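Local coordinates for protein endonuclease 8-like L720 (Acanthamoeba polyphaga mimivirus, PDB 4MB7) that is an endonuclease VIII-like protein with an H2TH domain and a bound zinc ion, at residues 42-54 against 129-143. Numbering follows the deposited sequence. Where two conformers were deposited one is given.
Sequences RKWWFAGKYIYLM and AIMDSIKLMKYDLSN. With SO4 (sulfate ion), chain E; SO4 (sulfate ion), chain D.
A47 CB packs against L136 CB and M137 CG, 3.9 Å from M137 CG. M137 SD lies obliquely to the five-membered ring of W45, a Met-aromatic contact, 3.9 Å from W45 CD1. CG beside the backbone N (chi1 -69°) and an extended chi2 (-175°) put SD there, while the bend at chi3 only turns CE. I130 CG2 lies more loosely at the edge of the same indole, near CZ2. The ring of Y52 receives S133 on one face, with S133 CB 3.5 Å from Y52 CZ.

W45 NE1 donates to S133 OG at 3.2 Å, nearly in the indole plane and fairly straight (160°). S133 OG thus accepts from W45 and donates to I130 O one turn back.

F46 starts out pointing away, but its ring comes round to residues 140-143. N143 ND2 sits over one face of its ring, 3.3 Å from F46 CZ, while N143 OD1 bonds to R145 N. D140 then grips the hairpin turn: G48 N donates to OD2 at 2.8 Å, from above the carboxylate plane. A water links D140 OD2 to G48 O. D140 OD1 takes S142 N and S142 OG from one face, which fixes the carboxylate's rotation.

The whole pins helix 126-136 and the Asx turn after it against a β-hairpin closed by a type II' turn from A47 to Y50.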
ATOM      1  N   ARG A  42      10.682 -10.462 -14.901  1.00 17.60           N
ATOM      2  CA  ARG A  42      10.223  -9.747 -16.084  1.00 15.76           C
ATOM      3  C   ARG A  42       9.797  -8.316 -15.770  1.00 25.23           C
ATOM      4  O   ARG A  42      10.130  -7.390 -16.509  1.00 24.57           O
ATOM      5  CB  ARG A  42       9.072 -10.506 -16.753  1.00 19.39           C
ATOM      6  CG  ARG A  42       8.447  -9.785 -17.942  1.00 26.16           C
ATOM      7  CD  ARG A  42       9.476  -9.493 -19.027  1.00 33.59           C
ATOM      8  NE  ARG A  42       8.889  -8.767 -20.151  1.00 45.60           N
ATOM      9  CZ  ARG A  42       8.803  -7.443 -20.227  1.00 55.31           C
ATOM     10  NH1 ARG A  42       9.267  -6.688 -19.241  1.00 44.30           N
ATOM     11  NH2 ARG A  42       8.252  -6.872 -21.289  1.00 41.73           N
ATOM     12  N   LYS A  43       9.069  -8.137 -14.671  1.00 19.78           N
ATOM     13  CA  LYS A  43       8.500  -6.831 -14.350  1.00 31.95           C
ATOM     14  C   LYS A  43       8.071  -6.707 -12.887  1.00 26.71           C
ATOM     15  O   LYS A  43       7.582  -7.664 -12.288  1.00 18.74           O
ATOM     16  CB  LYS A  43       7.300  -6.550 -15.265  1.00 26.21           C
ATOM     17  CG  LYS A  43       6.728  -5.148 -15.150  1.00 37.96           C
ATOM     18  N   TRP A  44       8.275  -5.520 -12.321  1.00 16.98           N
ATOM     19  CA  TRP A  44       7.702  -5.159 -11.030  1.00 13.99           C
ATOM     20  C   TRP A  44       6.628  -4.102 -11.257  1.00 13.72           C
ATOM     21  O   TRP A  44       6.755  -3.263 -12.147  1.00 18.33           O
ATOM     22  CB  TRP A  44       8.757  -4.542 -10.108  1.00 16.10           C
ATOM     23  CG  TRP A  44       9.850  -5.448  -9.638  1.00 18.91           C
ATOM     24  CD1 TRP A  44      11.051  -5.668 -10.248  1.00 17.22           C
ATOM     25  CD2 TRP A  44       9.869  -6.218  -8.428  1.00 14.02           C
ATOM     26  NE1 TRP A  44      11.807  -6.542  -9.504  1.00 19.65           N
ATOM     27  CE2 TRP A  44      11.104  -6.893  -8.382  1.00 16.44           C
ATOM     28  CE3 TRP A  44       8.955  -6.410  -7.386  1.00 17.73           C
ATOM     29  CZ2 TRP A  44      11.450  -7.747  -7.334  1.00 20.31           C
ATOM     30  CZ3 TRP A  44       9.299  -7.258  -6.348  1.00 24.60           C
ATOM     31  CH2 TRP A  44      10.537  -7.914  -6.329  1.00 22.55           C
ATOM     32  N   TRP A  45       5.576  -4.140 -10.448  1.00 15.85           N
ATOM     33  CA  TRP A  45       4.651  -3.017 -10.353  1.00 18.38           C
ATOM     34  C   TRP A  45       3.940  -3.044  -9.006  1.00 18.91           C
ATOM     35  O   TRP A  45       4.034  -4.024  -8.269  1.00 15.17           O
ATOM     36  CB  TRP A  45       3.654  -2.978 -11.526  1.00 16.39           C
ATOM     37  CG  TRP A  45       2.569  -4.026 -11.506  1.00 14.01           C
ATOM     38  CD1 TRP A  45       1.262  -3.844 -11.150  1.00 17.38           C
ATOM     39  CD2 TRP A  45       2.690  -5.401 -11.891  1.00 14.01           C
ATOM     40  NE1 TRP A  45       0.567  -5.026 -11.276  1.00 19.19           N
ATOM     41  CE2 TRP A  45       1.421  -5.995 -11.729  1.00 21.01           C
ATOM     42  CE3 TRP A  45       3.752  -6.191 -12.348  1.00 17.54           C
ATOM     43  CZ2 TRP A  45       1.186  -7.343 -12.007  1.00 19.48           C
ATOM     44  CZ3 TRP A  45       3.515  -7.526 -12.622  1.00 28.42           C
ATOM     45  CH2 TRP A  45       2.243  -8.088 -12.452  1.00 25.95           C
ATOM     46  N   PHE A  46       3.256  -1.956  -8.674  1.00 13.77           N
ATOM     47  CA  PHE A  46       2.544  -1.882  -7.407  1.00 13.45           C
ATOM     48  C   PHE A  46       1.211  -1.165  -7.564  1.00 21.27           C
ATOM     49  O   PHE A  46       1.044  -0.326  -8.448  1.00 15.94           O
ATOM     50  CB  PHE A  46       3.400  -1.194  -6.335  1.00 13.38           C
ATOM     51  CG  PHE A  46       3.496   0.300  -6.496  1.00 14.00           C
ATOM     52  CD1 PHE A  46       4.454   0.862  -7.325  1.00 15.77           C
ATOM     53  CD2 PHE A  46       2.633   1.142  -5.807  1.00 23.54           C
ATOM     54  CE1 PHE A  46       4.543   2.238  -7.475  1.00 18.14           C
ATOM     55  CE2 PHE A  46       2.717   2.515  -5.954  1.00 21.87           C
ATOM     56  CZ  PHE A  46       3.671   3.063  -6.788  1.00 18.28           C
ATOM     57  N   ALA A  47       0.265  -1.510  -6.700  1.00 16.01           N
ATOM     58  CA  ALA A  47      -1.040  -0.872  -6.687  1.00 16.38           C
ATOM     59  C   ALA A  47      -1.572  -0.918  -5.266  1.00 22.10           C
ATOM     60  O   ALA A  47      -1.852  -1.991  -4.737  1.00 17.30           O
ATOM     61  CB  ALA A  47      -1.987  -1.581  -7.636  1.00 21.16           C
ATOM     62  N   GLY A  48      -1.696   0.249  -4.644  1.00 17.16           N
ATOM     63  CA  GLY A  48      -2.104   0.309  -3.254  1.00 17.80           C
ATOM     64  C   GLY A  48      -1.083  -0.351  -2.351  1.00 15.65           C
ATOM     65  O   GLY A  48       0.101  -0.021  -2.394  1.00 19.68           O
ATOM     66  N   LYS A  49      -1.538  -1.298  -1.539  1.00 17.36           N
ATOM     67  CA  LYS A  49      -0.658  -1.964  -0.585  1.00 20.33           C
ATOM     68  C   LYS A  49      -0.070  -3.270  -1.126  1.00 14.67           C
ATOM     69  O   LYS A  49       0.516  -4.052  -0.376  1.00 23.19           O
ATOM     70  CB  LYS A  49      -1.395  -2.206   0.736  1.00 20.79           C
ATOM     71  CG  LYS A  49      -1.885  -0.922   1.400  1.00 20.14           C
ATOM     72  CD  LYS A  49      -2.638  -1.204   2.687  1.00 44.67           C
ATOM     73  CE  LYS A  49      -3.181   0.081   3.293  1.00 44.39           C
ATOM     74  NZ  LYS A  49      -4.091  -0.186   4.440  1.00 69.94           N
ATOM     75  N   TYR A  50      -0.222  -3.495  -2.427  1.00 12.65           N
ATOM     76  CA  TYR A  50       0.311  -4.697  -3.066  1.00 14.56           C
ATOM     77  C   TYR A  50       1.497  -4.372  -3.973  1.00 22.39           C
ATOM     78  O   TYR A  50       1.438  -3.436  -4.769  1.00 15.30           O
ATOM     79  CB  TYR A  50      -0.766  -5.379  -3.913  1.00 13.18           C
ATOM     80  CG  TYR A  50      -1.900  -6.035  -3.150  1.00 19.05           C
ATOM     81  CD1 TYR A  50      -1.654  -6.873  -2.071  1.00 15.06           C
ATOM     82  CD2 TYR A  50      -3.222  -5.823  -3.528  1.00 27.24           C
ATOM     83  CE1 TYR A  50      -2.698  -7.480  -1.385  1.00 15.70           C
ATOM     84  CE2 TYR A  50      -4.267  -6.420  -2.852  1.00 18.03           C
ATOM     85  CZ  TYR A  50      -4.003  -7.247  -1.782  1.00 18.60           C
ATOM     86  OH  TYR A  50      -5.052  -7.839  -1.112  1.00 21.69           O
ATOM     87  N   ILE A  51       2.563  -5.156  -3.855  1.00 14.65           N
ATOM     88  CA  ILE A  51       3.672  -5.104  -4.804  1.00 12.76           C
ATOM     89  C   ILE A  51       3.703  -6.401  -5.606  1.00 16.15           C
ATOM     90  O   ILE A  51       3.652  -7.487  -5.032  1.00 16.59           O
ATOM     91  CB  ILE A  51       5.029  -4.923  -4.096  1.00 16.13           C
ATOM     92  CG1 ILE A  51       5.080  -3.578  -3.374  1.00 26.65           C
ATOM     93  CG2 ILE A  51       6.173  -5.023  -5.101  1.00 20.81           C
ATOM     94  CD1 ILE A  51       6.395  -3.316  -2.666  1.00 26.35           C
ATOM     95  N   TYR A  52       3.791  -6.288  -6.929  1.00 12.57           N
ATOM     96  CA  TYR A  52       3.712  -7.459  -7.797  1.00 12.84           C
ATOM     97  C   TYR A  52       5.028  -7.750  -8.503  1.00 23.14           C
ATOM     98  O   TYR A  52       5.733  -6.836  -8.931  1.00 16.22           O
ATOM     99  CB  TYR A  52       2.601  -7.285  -8.835  1.00 16.32           C
ATOM    100  CG  TYR A  52       1.212  -7.177  -8.248  1.00 17.86           C
ATOM    101  CD1 TYR A  52       0.426  -8.306  -8.064  1.00 18.53           C
ATOM    102  CD2 TYR A  52       0.686  -5.944  -7.881  1.00 15.30           C
ATOM    103  CE1 TYR A  52      -0.848  -8.213  -7.531  1.00 15.97           C
ATOM    104  CE2 TYR A  52      -0.588  -5.841  -7.342  1.00 16.01           C
ATOM    105  CZ  TYR A  52      -1.349  -6.980  -7.170  1.00 12.53           C
ATOM    106  OH  TYR A  52      -2.615  -6.892  -6.635  1.00 18.13           O
ATOM    107  N   LEU A  53       5.336  -9.038  -8.630  1.00 15.51           N
ATOM    108  CA  LEU A  53       6.565  -9.499  -9.265  1.00 19.63           C
ATOM    109  C   LEU A  53       6.253 -10.556 -10.323  1.00 16.00           C
ATOM    110  O   LEU A  53       5.819 -11.660  -9.997  1.00 18.67           O
ATOM    111  CB  LEU A  53       7.511 -10.074  -8.209  1.00 14.54           C
ATOM    112  CG  LEU A  53       8.756 -10.824  -8.691  1.00 24.11           C
ATOM    113  CD1 LEU A  53       9.608  -9.935  -9.574  1.00 21.34           C
ATOM    114  CD2 LEU A  53       9.561 -11.333  -7.506  1.00 25.47           C
ATOM    115  N   MET A  54       6.475 -10.215 -11.588  1.00 14.25           N
ATOM    116  CA  MET A  54       6.215 -11.149 -12.682  1.00 14.87           C
ATOM    117  C   MET A  54       7.458 -11.962 -13.028  1.00 19.64           C
ATOM    118  O   MET A  54       8.526 -11.405 -13.281  1.00 20.82           O
ATOM    119  CB  MET A  54       5.706 -10.407 -13.918  1.00 14.78           C
ATOM    120  CG  MET A  54       5.418 -11.310 -15.112  1.00 26.48           C
ATOM    121  SD  MET A  54       4.861 -10.386 -16.558  1.00 31.39           S
ATOM    122  CE  MET A  54       4.725 -11.693 -17.775  1.00 45.90           C
ATOM    123  N   ALA A 129      -7.752 -10.890 -10.393  1.00 20.82           N
ATOM    124  CA  ALA A 129      -6.977 -10.145  -9.400  1.00 24.65           C
ATOM    125  C   ALA A 129      -5.774  -9.448 -10.031  1.00 23.67           C
ATOM    126  O   ALA A 129      -5.470  -8.297  -9.708  1.00 20.03           O
ATOM    127  CB  ALA A 129      -6.531 -11.068  -8.275  1.00 18.07           C
ATOM    128  N   ILE A 130      -5.094 -10.147 -10.934  1.00 18.21           N
ATOM    129  CA  ILE A 130      -3.948  -9.579 -11.642  1.00 19.58           C
ATOM    130  C   ILE A 130      -4.383  -8.473 -12.606  1.00 25.00           C
ATOM    131  O   ILE A 130      -3.732  -7.432 -12.706  1.00 21.52           O
ATOM    132  CB  ILE A 130      -3.152 -10.671 -12.389  1.00 18.97           C
ATOM    133  CG1 ILE A 130      -2.579 -11.679 -11.389  1.00 25.79           C
ATOM    134  CG2 ILE A 130      -2.032 -10.056 -13.218  1.00 28.62           C
ATOM    135  CD1 ILE A 130      -1.806 -12.812 -12.027  1.00 26.39           C
ATOM    136  N   MET A 131      -5.495  -8.693 -13.302  1.00 22.09           N
ATOM    137  CA  MET A 131      -6.026  -7.696 -14.226  0.52 23.97           C
ATOM    138  C   MET A 131      -6.490  -6.443 -13.486  1.00 21.35           C
ATOM    139  O   MET A 131      -6.277  -5.323 -13.951  1.00 24.51           O
ATOM    140  CB  MET A 131      -7.181  -8.282 -15.041  0.52 28.54           C
ATOM    141  CG  MET A 131      -7.698  -7.365 -16.139  0.52 39.52           C
ATOM    142  SD  MET A 131      -6.490  -7.067 -17.445  0.52 53.36           S
ATOM    143  CE  MET A 131      -6.112  -5.337 -17.180  0.52 26.71           C
ATOM    144  N   ASP A 132      -7.122  -6.637 -12.333  1.00 19.40           N
ATOM    145  CA  ASP A 132      -7.591  -5.515 -11.525  1.00 19.83           C
ATOM    146  C   ASP A 132      -6.447  -4.635 -11.034  1.00 20.27           C
ATOM    147  O   ASP A 132      -6.602  -3.420 -10.912  1.00 18.65           O
ATOM    148  CB  ASP A 132      -8.384  -6.009 -10.319  1.00 24.95           C
ATOM    149  CG  ASP A 132      -9.778  -6.474 -10.681  1.00 35.22           C
ATOM    150  OD1 ASP A 132     -10.196  -6.264 -11.836  1.00 27.78           O
ATOM    151  OD2 ASP A 132     -10.459  -7.038  -9.799  1.00 32.85           O
ATOM    152  N   SER A 133      -5.305  -5.252 -10.742  1.00 19.73           N
ATOM    153  CA  SER A 133      -4.153  -4.517 -10.224  1.00 22.55           C
ATOM    154  C   SER A 133      -3.700  -3.448 -11.210  1.00 28.17           C
ATOM    155  O   SER A 133      -3.268  -2.366 -10.812  1.00 25.16           O
ATOM    156  CB  SER A 133      -2.996  -5.468  -9.904  1.00 24.25           C
ATOM    157  OG  SER A 133      -2.430  -6.005 -11.085  1.00 27.00           O
ATOM    158  N   ILE A 134      -3.815  -3.758 -12.498  1.00 26.02           N
ATOM    159  CA  ILE A 134      -3.457  -2.821 -13.555  1.00 27.79           C
ATOM    160  C   ILE A 134      -4.384  -1.609 -13.542  1.00 28.82           C
ATOM    161  O   ILE A 134      -3.940  -0.474 -13.709  1.00 33.78           O
ATOM    162  CB  ILE A 134      -3.501  -3.502 -14.939  1.00 39.53           C
ATOM    163  CG1 ILE A 134      -2.481  -4.642 -15.001  1.00 32.39           C
ATOM    164  CG2 ILE A 134      -3.239  -2.495 -16.047  1.00 35.06           C
ATOM    165  CD1 ILE A 134      -2.470  -5.387 -16.319  1.00 56.23           C
ATOM    166  N   LYS A 135      -5.673  -1.857 -13.329  1.00 30.76           N
ATOM    167  CA  LYS A 135      -6.663  -0.787 -13.274  1.00 31.91           C
ATOM    168  C   LYS A 135      -6.539   0.032 -11.992  1.00 31.75           C
ATOM    169  O   LYS A 135      -6.713   1.252 -12.002  1.00 27.60           O
ATOM    170  CB  LYS A 135      -8.076  -1.365 -13.393  1.00 41.25           C
ATOM    171  CG  LYS A 135      -9.187  -0.334 -13.267  1.00 59.58           C
ATOM    172  N   LEU A 136      -6.229  -0.646 -10.890  1.00 23.75           N
ATOM    173  CA  LEU A 136      -6.153  -0.003  -9.581  1.00 22.06           C
ATOM    174  C   LEU A 136      -4.980   0.968  -9.437  1.00 32.51           C
ATOM    175  O   LEU A 136      -4.986   1.820  -8.548  1.00 23.07           O
ATOM    176  CB  LEU A 136      -6.108  -1.057  -8.471  1.00 21.08           C
ATOM    177  CG  LEU A 136      -7.443  -1.737  -8.166  1.00 30.97           C
ATOM    178  CD1 LEU A 136      -7.252  -2.947  -7.263  1.00 25.51           C
ATOM    179  CD2 LEU A 136      -8.405  -0.743  -7.532  1.00 35.63           C
ATOM    180  N   MET A 137      -3.981   0.838 -10.308  1.00 20.52           N
ATOM    181  CA  MET A 137      -2.832   1.743 -10.296  1.00 21.91           C
ATOM    182  C   MET A 137      -3.264   3.179 -10.572  1.00 25.52           C
ATOM    183  O   MET A 137      -2.647   4.130 -10.092  1.00 22.34           O
ATOM    184  CB  MET A 137      -1.795   1.324 -11.339  1.00 21.59           C
ATOM    185  CG  MET A 137      -1.067   0.029 -11.030  1.00 34.23           C
ATOM    186  SD  MET A 137       0.225  -0.294 -12.245  1.00 28.59           S
ATOM    187  CE  MET A 137       1.270   1.137 -12.011  1.00 65.80           C
ATOM    188  N   LYS A 138      -4.329   3.324 -11.352  1.00 21.91           N
ATOM    189  CA  LYS A 138      -4.838   4.636 -11.725  1.00 26.60           C
ATOM    190  C   LYS A 138      -5.520   5.342 -10.554  1.00 20.68           C
ATOM    191  O   LYS A 138      -5.731   6.553 -10.592  1.00 25.28           O
ATOM    192  CB  LYS A 138      -5.814   4.514 -12.897  1.00 25.17           C
ATOM    193  CG  LYS A 138      -5.209   3.905 -14.151  1.00 35.33           C
ATOM    194  CD  LYS A 138      -6.224   3.869 -15.282  1.00 47.45           C
ATOM    195  CE  LYS A 138      -5.621   3.309 -16.561  1.00 80.94           C
ATOM    196  NZ  LYS A 138      -6.611   3.289 -17.676  1.00 75.97           N
ATOM    197  N   TYR A 139      -5.859   4.581  -9.516  1.00 24.36           N
ATOM    198  CA  TYR A 139      -6.560   5.129  -8.357  1.00 22.17           C
ATOM    199  C   TYR A 139      -5.623   5.320  -7.170  1.00 27.23           C
ATOM    200  O   TYR A 139      -6.022   5.851  -6.133  1.00 23.79           O
ATOM    201  CB  TYR A 139      -7.727   4.220  -7.957  1.00 22.14           C
ATOM    202  CG  TYR A 139      -8.718   3.958  -9.071  1.00 26.06           C
ATOM    203  CD1 TYR A 139      -9.012   4.936 -10.013  1.00 32.05           C
ATOM    204  CD2 TYR A 139      -9.357   2.729  -9.181  1.00 29.55           C
ATOM    205  CE1 TYR A 139      -9.916   4.698 -11.033  1.00 39.47           C
ATOM    206  CE2 TYR A 139     -10.261   2.482 -10.198  1.00 37.95           C
ATOM    207  CZ  TYR A 139     -10.537   3.469 -11.120  1.00 38.39           C
ATOM    208  OH  TYR A 139     -11.437   3.226 -12.133  1.00 46.48           O
ATOM    209  N   ASP A 140      -4.381   4.873  -7.329  1.00 21.37           N
ATOM    210  CA  ASP A 140      -3.365   4.987  -6.290  1.00 23.05           C
ATOM    211  C   ASP A 140      -2.789   6.400  -6.301  1.00 19.70           C
ATOM    212  O   ASP A 140      -2.128   6.801  -7.256  1.00 19.78           O
ATOM    213  CB  ASP A 140      -2.255   3.954  -6.536  1.00 22.88           C
ATOM    214  CG  ASP A 140      -1.242   3.874  -5.397  1.00 25.27           C
ATOM    215  OD1 ASP A 140      -0.993   4.889  -4.711  1.00 20.31           O
ATOM    216  OD2 ASP A 140      -0.677   2.778  -5.195  1.00 23.69           O
ATOM    217  N   LEU A 141      -3.038   7.140  -5.225  1.00 20.87           N
ATOM    218  CA  LEU A 141      -2.616   8.537  -5.121  1.00 21.79           C
ATOM    219  C   LEU A 141      -1.102   8.736  -5.197  1.00 31.58           C
ATOM    220  O   LEU A 141      -0.635   9.823  -5.535  1.00 22.96           O
ATOM    221  CB  LEU A 141      -3.159   9.158  -3.833  1.00 24.62           C
ATOM    222  CG  LEU A 141      -4.676   9.349  -3.772  1.00 24.82           C
ATOM    223  CD1 LEU A 141      -5.117   9.653  -2.353  1.00 38.82           C
ATOM    224  CD2 LEU A 141      -5.108  10.461  -4.710  1.00 37.86           C
ATOM    225  N   SER A 142      -0.337   7.694  -4.886  1.00 23.84           N
ATOM    226  CA  SER A 142       1.119   7.795  -4.907  1.00 23.73           C
ATOM    227  C   SER A 142       1.730   7.238  -6.191  1.00 26.31           C
ATOM    228  O   SER A 142       2.932   7.362  -6.414  1.00 27.51           O
ATOM    229  CB  SER A 142       1.724   7.075  -3.701  1.00 24.48           C
ATOM    230  OG  SER A 142       1.645   5.669  -3.862  1.00 25.05           O
ATOM    231  N   ASN A 143       0.904   6.618  -7.027  1.00 22.29           N
ATOM    232  CA  ASN A 143       1.394   5.959  -8.233  1.00 18.90           C
ATOM    233  C   ASN A 143       1.534   6.930  -9.403  1.00 21.21           C
ATOM    234  O   ASN A 143       0.686   7.793  -9.605  1.00 22.49           O
ATOM    235  CB  ASN A 143       0.460   4.811  -8.621  1.00 17.86           C
ATOM    236  CG  ASN A 143       1.112   3.818  -9.561  1.00 27.59           C
ATOM    237  OD1 ASN A 143       1.355   4.118 -10.729  1.00 23.67           O
ATOM    238  ND2 ASN A 143       1.384   2.618  -9.057  1.00 23.99           N
TER
HETATM  239  S   SO4 E 304      -5.268  -4.024   3.756  0.50 40.91           S
HETATM  240  O1  SO4 E 304      -4.538  -4.269   2.516  0.50 18.98           O
HETATM  241  O2  SO4 E 304      -4.477  -4.499   4.888  0.50 72.77           O
HETATM  242  O3  SO4 E 304      -5.512  -2.591   3.900  0.50 45.09           O
HETATM  243  O4  SO4 E 304      -6.543  -4.734   3.723  0.50 62.40           O
HETATM  244  S   SO4 D 303      -2.640   0.380   7.856  0.70 56.97           S
HETATM  245  O1  SO4 D 303      -2.039   0.259   6.531  0.70 62.95           O
HETATM  246  O2  SO4 D 303      -2.463  -0.872   8.586  0.70 86.50           O
HETATM  247  O3  SO4 D 303      -1.988   1.464   8.586  0.70 41.80           O
HETATM  248  O4  SO4 D 303      -4.065   0.663   7.722  0.70 39.25           O
HETATM  249  O   HOH W   1       0.474   2.611  -2.692  1.00 18.23           O